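PDB 3OZQ: Serpin48 from Tenebrio molitor, which specifically inhibits SPE, a serine protease of insect innate immunity, and belongs to the serpin family. Local coordinates for residues V99-F109 against S299-L308; Y170-P181 against V321-A329. One frame throughout, in Å; residues are numbered along the deposited sequence.

Contact 1: V99-F109 against S299-L308; sequences VKTNFSVREEF and SGIAGEKGDL
At one end of the serpin's main sheet, Arg106 and Phe103, in the turn leading from strand 90-100 to helix 107-115, pack against the loop 299-308 that runs into strand 310-321. Arg106 N gives a nearly straight bond to Ile301 O, 3.0 Å away, while the side chain, extended from CG to NE, reaches past the Ile301 and Gly300 carbonyls to Ser299 O. There Arg106 NE donates to Ser299 O at 2.7 Å, bent to 131°. This oxygen is tilted from the guanidinium plane, and Arg106 NH2 adds a weak bond to it. A leucine in its place would leave Ser299 O without these side-chain donors and would probably let the 299-303 bend shift. Because Arg106 is also the N-cap residue of helix 107-115, the loop is tied directly to the start of that helix. Within the helix, Phe109 lays a ring face on Ile301 CG1, which sits 3.6 Å from the ring centroid. At the end of strand 90-100, Ile301 CG2 continues the apolar layer to Val99 CG2, and Val99 CG1 meets Leu308 CD1 at 3.5 Å. Phe103 has CG anti to its carbonyl carbon (chi1 -47°), which swings the ring over Asp307: Asp307 CB lies over one face, opposite Asn102 CB, and Leu308 CD2 touches Phe103 CD1 at 3.5 Å. The Asp307 carboxylate, turned 28° from the ring, accepts Glu304 N at Asp307 OD1, met from above the carboxylate plane, at 3.0 Å, bracing the type II turn 304-307.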
loop_
_atom_site.group_PDB
_atom_site.type_symbol
_atom_site.label_atom_id
_atom_site.label_comp_id
_atom_site.label_asym_id
_atom_site.label_seq_id
_atom_site.Cartn_x
_atom_site.Cartn_y
_atom_site.Cartn_z
ATOM N N VAL A 99 -18.893 1.436 -12.839
ATOM C CA VAL A 99 -19.568 2.619 -13.366
ATOM C C VAL A 99 -21.107 2.474 -13.480
ATOM O O VAL A 99 -21.623 1.419 -13.844
ATOM C CB VAL A 99 -18.960 3.021 -14.736
ATOM C CG1 VAL A 99 -19.619 4.268 -15.266
ATOM C CG2 VAL A 99 -17.433 3.227 -14.597
ATOM N N LYS A 100 -21.813 3.545 -13.142
ATOM C CA LYS A 100 -23.281 3.600 -13.130
ATOM C C LYS A 100 -23.848 3.010 -14.428
ATOM O O LYS A 100 -23.381 3.379 -15.503
ATOM C CB LYS A 100 -23.681 5.072 -12.983
ATOM C CG LYS A 100 -25.151 5.388 -12.780
ATOM C CD LYS A 100 -25.308 6.893 -12.580
ATOM C CE LYS A 100 -26.762 7.364 -12.749
ATOM N NZ LYS A 100 -27.642 6.982 -11.598
ATOM N N THR A 101 -24.828 2.100 -14.339
ATOM C CA THR A 101 -25.283 1.368 -15.539
ATOM C C THR A 101 -25.724 2.293 -16.666
ATOM O O THR A 101 -25.563 1.968 -17.842
ATOM C CB THR A 101 -26.400 0.278 -15.294
ATOM O OG1 THR A 101 -27.263 0.649 -14.210
ATOM C CG2 THR A 101 -25.784 -1.083 -14.997
ATOM N N ASN A 102 -26.255 3.454 -16.308
ATOM C CA ASN A 102 -26.815 4.349 -17.303
ATOM C C ASN A 102 -25.798 4.696 -18.367
ATOM O O ASN A 102 -26.162 4.964 -19.511
ATOM C CB ASN A 102 -27.346 5.621 -16.640
ATOM C CG ASN A 102 -28.252 5.320 -15.469
ATOM O OD1 ASN A 102 -27.789 4.871 -14.408
ATOM N ND2 ASN A 102 -29.551 5.551 -15.651
ATOM N N PHE A 103 -24.516 4.677 -17.997
ATOM C CA PHE A 103 -23.487 5.126 -18.918
ATOM C C PHE A 103 -22.508 3.999 -19.239
ATOM O O PHE A 103 -21.532 3.770 -18.514
ATOM C CB PHE A 103 -22.766 6.371 -18.381
ATOM C CG PHE A 103 -23.693 7.443 -17.861
ATOM C CD1 PHE A 103 -23.926 7.579 -16.502
ATOM C CD2 PHE A 103 -24.329 8.313 -18.727
ATOM C CE1 PHE A 103 -24.764 8.564 -16.017
ATOM C CE2 PHE A 103 -25.182 9.299 -18.247
ATOM C CZ PHE A 103 -25.402 9.423 -16.895
ATOM N N SER A 104 -22.796 3.296 -20.331
ATOM C CA SER A 104 -21.975 2.193 -20.815
ATOM C C SER A 104 -20.492 2.557 -20.886
ATOM O O SER A 104 -20.110 3.549 -21.504
ATOM C CB SER A 104 -22.461 1.743 -22.195
ATOM O OG SER A 104 -23.755 1.175 -22.112
ATOM N N VAL A 105 -19.661 1.742 -20.251
ATOM C CA VAL A 105 -18.230 1.972 -20.271
ATOM C C VAL A 105 -17.692 1.802 -21.689
ATOM O O VAL A 105 -17.958 0.793 -22.348
ATOM C CB VAL A 105 -17.505 0.998 -19.327
ATOM C CG1 VAL A 105 -16.005 1.317 -19.282
ATOM C CG2 VAL A 105 -18.113 1.061 -17.947
ATOM N N ARG A 106 -16.933 2.791 -22.149
ATOM C CA ARG A 106 -16.287 2.715 -23.454
ATOM C C ARG A 106 -15.302 1.558 -23.519
ATOM O O ARG A 106 -14.364 1.485 -22.723
ATOM C CB ARG A 106 -15.578 4.033 -23.780
ATOM C CG ARG A 106 -16.491 5.242 -23.670
ATOM C CD ARG A 106 -15.768 6.531 -24.006
ATOM N NE ARG A 106 -16.515 7.693 -23.529
ATOM C CZ ARG A 106 -17.536 8.251 -24.181
ATOM N NH1 ARG A 106 -17.938 7.749 -25.342
ATOM N NH2 ARG A 106 -18.159 9.310 -23.672
ATOM N N GLU A 107 -15.522 0.652 -24.469
ATOM C CA GLU A 107 -14.674 -0.531 -24.632
ATOM C C GLU A 107 -13.180 -0.206 -24.597
ATOM O O GLU A 107 -12.377 -1.006 -24.120
ATOM C CB GLU A 107 -15.013 -1.258 -25.937
ATOM C CG GLU A 107 -16.323 -2.029 -25.901
ATOM C CD GLU A 107 -16.151 -3.468 -26.351
ATOM O OE1 GLU A 107 -17.027 -4.302 -26.028
ATOM O OE2 GLU A 107 -15.136 -3.762 -27.025
ATOM N N GLU A 108 -12.825 0.966 -25.115
ATOM C CA GLU A 108 -11.444 1.436 -25.147
ATOM C C GLU A 108 -10.858 1.622 -23.746
ATOM O O GLU A 108 -9.646 1.499 -23.549
ATOM C CB GLU A 108 -11.379 2.771 -25.889
ATOM C CG GLU A 108 -9.979 3.354 -26.006
ATOM C CD GLU A 108 -9.968 4.788 -26.531
ATOM O OE1 GLU A 108 -11.053 5.325 -26.855
ATOM O OE2 GLU A 108 -8.865 5.377 -26.617
ATOM N N PHE A 109 -11.718 1.941 -22.782
ATOM C CA PHE A 109 -11.282 2.168 -21.408
ATOM C C PHE A 109 -11.135 0.835 -20.705
ATOM O O PHE A 109 -10.196 0.636 -19.926
ATOM C CB PHE A 109 -12.271 3.064 -20.654
ATOM C CG PHE A 109 -11.771 3.539 -19.306
ATOM C CD1 PHE A 109 -10.765 4.492 -19.213
ATOM C CD2 PHE A 109 -12.325 3.049 -18.137
ATOM C CE1 PHE A 109 -10.308 4.934 -17.966
ATOM C CE2 PHE A 109 -11.869 3.485 -16.893
ATOM C CZ PHE A 109 -10.869 4.433 -16.814
ATOM N N SER A 299 -15.454 11.909 -19.158
ATOM C CA SER A 299 -16.030 11.537 -20.459
ATOM C C SER A 299 -15.225 10.480 -21.217
ATOM O O SER A 299 -15.715 9.892 -22.181
ATOM C CB SER A 299 -16.238 12.775 -21.347
ATOM O OG SER A 299 -15.056 13.559 -21.464
ATOM N N GLY A 300 -13.981 10.268 -20.799
ATOM C CA GLY A 300 -13.165 9.201 -21.350
ATOM C C GLY A 300 -13.594 7.841 -20.836
ATOM O O GLY A 300 -13.249 6.816 -21.408
ATOM N N ILE A 301 -14.360 7.821 -19.754
ATOM C CA ILE A 301 -14.832 6.554 -19.221
ATOM C C ILE A 301 -16.198 6.224 -19.828
ATOM O O ILE A 301 -16.402 5.142 -20.384
ATOM C CB ILE A 301 -14.888 6.584 -17.679
ATOM C CG1 ILE A 301 -13.473 6.756 -17.112
ATOM C CG2 ILE A 301 -15.542 5.319 -17.137
ATOM C CD1 ILE A 301 -13.433 7.173 -15.663
ATOM N N ALA A 302 -17.123 7.172 -19.731
ATOM C CA ALA A 302 -18.457 7.008 -20.306
ATOM C C ALA A 302 -19.239 8.291 -20.164
ATOM O O ALA A 302 -18.932 9.123 -19.312
ATOM C CB ALA A 302 -19.199 5.852 -19.628
ATOM N N GLY A 303 -20.247 8.458 -21.016
ATOM C CA GLY A 303 -21.090 9.635 -20.978
ATOM C C GLY A 303 -20.385 10.904 -21.404
ATOM O O GLY A 303 -19.301 10.871 -21.983
ATOM N N GLU A 304 -21.017 12.031 -21.109
ATOM C CA GLU A 304 -20.470 13.334 -21.437
ATOM C C GLU A 304 -20.018 14.004 -20.158
ATOM O O GLU A 304 -20.317 13.533 -19.068
ATOM C CB GLU A 304 -21.530 14.203 -22.133
ATOM C CG GLU A 304 -21.726 13.901 -23.618
ATOM C CD GLU A 304 -22.334 12.531 -23.852
ATOM O OE1 GLU A 304 -23.287 12.151 -23.128
ATOM O OE2 GLU A 304 -21.851 11.824 -24.754
ATOM N N LYS A 305 -19.307 15.113 -20.293
ATOM C CA LYS A 305 -18.795 15.822 -19.136
ATOM C C LYS A 305 -19.879 16.104 -18.086
ATOM O O LYS A 305 -20.931 16.648 -18.396
ATOM C CB LYS A 305 -18.142 17.134 -19.567
ATOM C CG LYS A 305 -17.630 17.980 -18.413
ATOM C CD LYS A 305 -17.035 19.285 -18.904
ATOM C CE LYS A 305 -16.356 20.041 -17.784
ATOM N NZ LYS A 305 -17.327 20.567 -16.791
ATOM N N GLY A 306 -19.602 15.758 -16.836
ATOM C CA GLY A 306 -20.511 16.075 -15.750
ATOM C C GLY A 306 -21.499 14.964 -15.435
ATOM O O GLY A 306 -22.131 14.988 -14.388
ATOM N N ASP A 307 -21.625 14.001 -16.342
ATOM C CA ASP A 307 -22.402 12.787 -16.108
ATOM C C ASP A 307 -21.838 11.955 -14.949
ATOM O O ASP A 307 -22.573 11.457 -14.095
ATOM C CB ASP A 307 -22.407 11.922 -17.374
ATOM C CG ASP A 307 -23.418 12.411 -18.427
ATOM O OD1 ASP A 307 -23.506 11.774 -19.499
ATOM O OD2 ASP A 307 -24.123 13.418 -18.177
ATOM N N LEU A 308 -20.524 11.773 -14.939
ATOM C CA LEU A 308 -19.910 10.929 -13.920
ATOM C C LEU A 308 -18.963 11.747 -13.062
ATOM O O LEU A 308 -18.399 12.736 -13.516
ATOM C CB LEU A 308 -19.181 9.763 -14.574
ATOM C CG LEU A 308 -20.057 8.784 -15.354
ATOM C CD1 LEU A 308 -19.205 7.710 -16.011
ATOM C CD2 LEU A 308 -21.123 8.155 -14.462
#

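Contact 2: Y170-P181 against V321-A329; sequences YFNAKWLVPFPP and VSEEGVEAA
Trp175 and Gly325 meet in the tight half of this contact, where the indole is clamped on both faces. Gly325 CA lies over the five-membered ring, 3.4 Å from its centroid, and Phe179 CE2 presses on the opposite face. Having no side chain, Gly325 can come this close to both Trp175 and Ala173 O. The rotation of the indole is fixed by Trp175 NE1, which points in the ring plane at Ser322 O (2.9 Å, 159°), and its first torsion, with CG anti to the carbonyl carbon (chi1 -66°), folds the ring back over the 322-325 bend. Trp175 N then bonds Glu324 O at 2.9 Å, and Phe179 N bonds Glu323 O at 3.0 Å, so three successive carbonyls of that bend are taken up by one short loop.

In serpin terms this is the breach, at one end of the main sheet, and 321-329 corresponds to the hinge of the reactive-centre loop. Ala173 and Val326 form an antiparallel hydrogen-bonded pair, with Val326 N donating to Ala173 O at 3.1 Å. Such pairing with strand 163-174 is consistent with a hinge partly inserted into the sheet. Val326 CG2 drops onto the face lined by Ala173 CB and also touches Phe171 CD2 at 3.9 Å. Glu323 skirts Pro181 by its carboxylate, with OE1 hydrogen-bonded to Thr184 and OE2 in a salt bridge with Lys270.

The other side is looser. Lys174, bent at its second torsion (chi2 -66°), brings NZ beside Ala328 CB, while Lys174 NZ and Glu324 OE2 remain 4.7 Å apart, so any attraction is probably weak and there is no salt bridge. Beyond Ala328, Ala329 is exposed and poorly ordered.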
loop_
_atom_site.group_PDB
_atom_site.type_symbol
_atom_site.label_atom_id
_atom_site.label_comp_id
_atom_site.label_asym_id
_atom_site.label_seq_id
_atom_site.Cartn_x
_atom_site.Cartn_y
_atom_site.Cartn_z
ATOM N N TYR A 170 -2.684 -7.493 -1.431
ATOM C CA TYR A 170 -1.871 -8.075 -0.386
ATOM C C TYR A 170 -0.645 -8.656 -1.068
ATOM O O TYR A 170 -0.667 -8.938 -2.269
ATOM C CB TYR A 170 -2.640 -9.150 0.386
ATOM C CG TYR A 170 -2.877 -10.431 -0.379
ATOM C CD1 TYR A 170 -1.972 -11.483 -0.301
ATOM C CD2 TYR A 170 -4.012 -10.596 -1.170
ATOM C CE1 TYR A 170 -2.186 -12.664 -0.992
ATOM C CE2 TYR A 170 -4.235 -11.775 -1.871
ATOM C CZ TYR A 170 -3.315 -12.807 -1.775
ATOM O OH TYR A 170 -3.520 -13.981 -2.465
ATOM N N PHE A 171 0.419 -8.822 -0.292
ATOM C CA PHE A 171 1.730 -9.189 -0.805
ATOM C C PHE A 171 2.121 -10.550 -0.252
ATOM O O PHE A 171 1.783 -10.888 0.881
ATOM C CB PHE A 171 2.757 -8.159 -0.339
ATOM C CG PHE A 171 4.094 -8.277 -1.014
ATOM C CD1 PHE A 171 4.206 -8.139 -2.387
ATOM C CD2 PHE A 171 5.248 -8.512 -0.272
ATOM C CE1 PHE A 171 5.450 -8.235 -3.014
ATOM C CE2 PHE A 171 6.490 -8.607 -0.895
ATOM C CZ PHE A 171 6.590 -8.460 -2.267
ATOM N N ASN A 172 2.837 -11.323 -1.057
ATOM C CA ASN A 172 3.338 -12.619 -0.628
ATOM C C ASN A 172 4.828 -12.754 -0.925
ATOM O O ASN A 172 5.244 -12.662 -2.084
ATOM C CB ASN A 172 2.555 -13.734 -1.312
ATOM C CG ASN A 172 3.158 -15.098 -1.065
ATOM O OD1 ASN A 172 2.799 -15.789 -0.104
ATOM N ND2 ASN A 172 4.091 -15.496 -1.925
ATOM N N ALA A 173 5.630 -12.952 0.124
ATOM C CA ALA A 173 7.078 -13.059 -0.021
ATOM C C ALA A 173 7.695 -13.978 1.021
ATOM O O ALA A 173 7.085 -14.276 2.053
ATOM C CB ALA A 173 7.746 -11.683 0.033
ATOM N N LYS A 174 8.909 -14.430 0.731
ATOM C CA LYS A 174 9.660 -15.289 1.639
ATOM C C LYS A 174 10.893 -14.557 2.145
ATOM O O LYS A 174 11.603 -13.918 1.366
ATOM C CB LYS A 174 10.112 -16.559 0.922
ATOM C CG LYS A 174 9.002 -17.420 0.359
ATOM C CD LYS A 174 8.123 -18.021 1.441
ATOM C CE LYS A 174 7.098 -18.958 0.813
ATOM N NZ LYS A 174 6.218 -19.624 1.822
ATOM N N TRP A 175 11.157 -14.656 3.448
ATOM C CA TRP A 175 12.399 -14.137 3.998
ATOM C C TRP A 175 13.579 -14.817 3.302
ATOM O O TRP A 175 13.556 -16.019 3.076
ATOM C CB TRP A 175 12.489 -14.425 5.504
ATOM C CG TRP A 175 11.472 -13.711 6.368
ATOM C CD1 TRP A 175 10.608 -14.284 7.264
ATOM C CD2 TRP A 175 11.249 -12.297 6.444
ATOM N NE1 TRP A 175 9.854 -13.311 7.884
ATOM C CE2 TRP A 175 10.229 -12.083 7.395
ATOM C CE3 TRP A 175 11.812 -11.187 5.798
ATOM C CZ2 TRP A 175 9.754 -10.802 7.709
ATOM C CZ3 TRP A 175 11.332 -9.911 6.112
ATOM C CH2 TRP A 175 10.323 -9.733 7.061
ATOM N N LEU A 176 14.599 -14.047 2.956
ATOM C CA LEU A 176 15.849 -14.626 2.471
ATOM C C LEU A 176 16.480 -15.473 3.579
ATOM O O LEU A 176 17.055 -16.532 3.327
ATOM C CB LEU A 176 16.811 -13.521 2.046
ATOM C CG LEU A 176 18.200 -13.951 1.568
ATOM C CD1 LEU A 176 18.088 -14.911 0.398
ATOM C CD2 LEU A 176 19.026 -12.728 1.195
ATOM N N VAL A 177 16.354 -14.989 4.810
ATOM C CA VAL A 177 16.786 -15.726 5.987
ATOM C C VAL A 177 15.619 -15.761 6.950
ATOM O O VAL A 177 15.367 -14.793 7.669
ATOM C CB VAL A 177 17.973 -15.039 6.682
ATOM C CG1 VAL A 177 18.503 -15.909 7.813
ATOM C CG2 VAL A 177 19.073 -14.716 5.671
ATOM N N PRO A 178 14.882 -16.872 6.951
ATOM C CA PRO A 178 13.703 -17.018 7.803
ATOM C C PRO A 178 14.054 -17.070 9.292
ATOM O O PRO A 178 15.201 -17.348 9.651
ATOM C CB PRO A 178 13.106 -18.351 7.344
ATOM C CG PRO A 178 14.257 -19.097 6.730
ATOM C CD PRO A 178 15.101 -18.045 6.088
ATOM N N PHE A 179 13.073 -16.775 10.140
ATOM C CA PHE A 179 13.219 -16.932 11.585
ATOM C C PHE A 179 12.928 -18.380 11.961
ATOM O O PHE A 179 11.975 -18.980 11.444
ATOM C CB PHE A 179 12.233 -16.022 12.336
ATOM C CG PHE A 179 12.403 -14.563 12.034
ATOM C CD1 PHE A 179 13.124 -13.746 12.891
ATOM C CD2 PHE A 179 11.845 -14.007 10.880
ATOM C CE1 PHE A 179 13.292 -12.405 12.612
ATOM C CE2 PHE A 179 12.016 -12.667 10.592
ATOM C CZ PHE A 179 12.730 -11.859 11.457
ATOM N N PRO A 180 13.752 -18.949 12.863
ATOM C CA PRO A 180 13.527 -20.279 13.446
ATOM C C PRO A 180 12.390 -20.250 14.459
ATOM O O PRO A 180 12.511 -19.607 15.495
ATOM C CB PRO A 180 14.855 -20.585 14.149
ATOM C CG PRO A 180 15.451 -19.237 14.450
ATOM C CD PRO A 180 15.013 -18.336 13.320
ATOM N N PRO A 181 11.288 -20.947 14.162
ATOM C CA PRO A 181 10.064 -20.929 14.978
ATOM C C PRO A 181 10.229 -21.535 16.374
ATOM O O PRO A 181 9.423 -21.280 17.267
ATOM C CB PRO A 181 9.077 -21.765 14.155
ATOM C CG PRO A 181 9.927 -22.574 13.225
ATOM C CD PRO A 181 11.130 -21.739 12.932
ATOM N N VAL A 321 2.676 -11.166 9.079
ATOM C CA VAL A 321 4.116 -11.347 9.170
ATOM C C VAL A 321 4.441 -12.469 10.127
ATOM O O VAL A 321 4.041 -12.439 11.284
ATOM C CB VAL A 321 4.824 -10.054 9.596
ATOM C CG1 VAL A 321 6.272 -10.326 9.891
ATOM C CG2 VAL A 321 4.700 -9.009 8.491
ATOM N N SER A 322 5.167 -13.460 9.626
ATOM C CA SER A 322 5.476 -14.652 10.402
ATOM C C SER A 322 6.916 -15.116 10.163
ATOM O O SER A 322 7.726 -14.396 9.570
ATOM C CB SER A 322 4.491 -15.762 10.050
ATOM O OG SER A 322 4.687 -16.151 8.701
ATOM N N GLU A 323 7.235 -16.323 10.620
ATOM C CA GLU A 323 8.618 -16.806 10.559
ATOM C C GLU A 323 9.161 -17.028 9.140
ATOM O O GLU A 323 10.337 -16.781 8.887
ATOM C CB GLU A 323 8.794 -18.066 11.410
ATOM C CG GLU A 323 8.677 -17.809 12.902
ATOM C CD GLU A 323 7.294 -18.113 13.454
ATOM O OE1 GLU A 323 7.204 -18.433 14.659
ATOM O OE2 GLU A 323 6.298 -18.032 12.700
ATOM N N GLU A 324 8.315 -17.473 8.215
ATOM C CA GLU A 324 8.776 -17.698 6.840
ATOM C C GLU A 324 8.721 -16.458 5.950
ATOM O O GLU A 324 9.418 -16.387 4.939
ATOM C CB GLU A 324 8.019 -18.849 6.177
ATOM C CG GLU A 324 8.830 -20.147 6.090
ATOM C CD GLU A 324 10.103 -20.013 5.242
ATOM O OE1 GLU A 324 11.054 -20.794 5.469
ATOM O OE2 GLU A 324 10.152 -19.134 4.349
ATOM N N GLY A 325 7.896 -15.486 6.320
ATOM C CA GLY A 325 7.814 -14.243 5.575
ATOM C C GLY A 325 6.461 -13.590 5.759
ATOM O O GLY A 325 5.962 -13.485 6.877
ATOM N N VAL A 326 5.853 -13.160 4.656
ATOM C CA VAL A 326 4.570 -12.486 4.737
ATOM C C VAL A 326 3.546 -13.267 3.916
ATOM O O VAL A 326 3.791 -13.596 2.752
ATOM C CB VAL A 326 4.656 -11.021 4.260
ATOM C CG1 VAL A 326 5.808 -10.313 4.938
ATOM C CG2 VAL A 326 4.825 -10.963 2.767
ATOM N N GLU A 327 2.415 -13.578 4.540
ATOM C CA GLU A 327 1.402 -14.423 3.917
ATOM C C GLU A 327 2.047 -15.734 3.464
ATOM O O GLU A 327 1.741 -16.258 2.391
ATOM C CB GLU A 327 0.741 -13.685 2.745
ATOM C CG GLU A 327 -0.391 -14.421 2.044
ATOM C CD GLU A 327 -1.605 -14.637 2.936
ATOM O OE1 GLU A 327 -1.627 -14.116 4.076
ATOM O OE2 GLU A 327 -2.544 -15.338 2.495
ATOM N N ALA A 328 2.956 -16.250 4.290
ATOM C CA ALA A 328 3.637 -17.510 4.013
ATOM C C ALA A 328 3.157 -18.613 4.952
ATOM O O ALA A 328 3.108 -18.426 6.170
ATOM C CB ALA A 328 5.147 -17.338 4.137
ATOM N N ALA A 329 2.803 -19.760 4.382
ATOM C CA ALA A 329 2.417 -20.925 5.175
ATOM C C ALA A 329 3.629 -21.495 5.902
ATOM O O ALA A 329 4.747 -21.454 5.383
ATOM C CB ALA A 329 1.785 -21.991 4.285
#

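The two contacts lie on opposite sides of the chain's centre, their own centres 43 Å apart and their nearest atoms about 21 Å apart. Along the sequence they interleave: 99-109, 170-181, 299-308, 321-329. The strands between them carry the connection. Strand 90-100 ends in contact 1 and pairs antiparallel with strand 163-174, which ends in contact 2; strand 310-321 leaves the loop of contact 1 and arrives at the hinge of contact 2. The contacts thus mark the two ends of one sheet. Serpin inhibition generally depends on that sheet opening to admit the reactive-centre loop, and contact 2 lies where such insertion begins, and where the hinge already pairs with strand 163-174, far from contact 1.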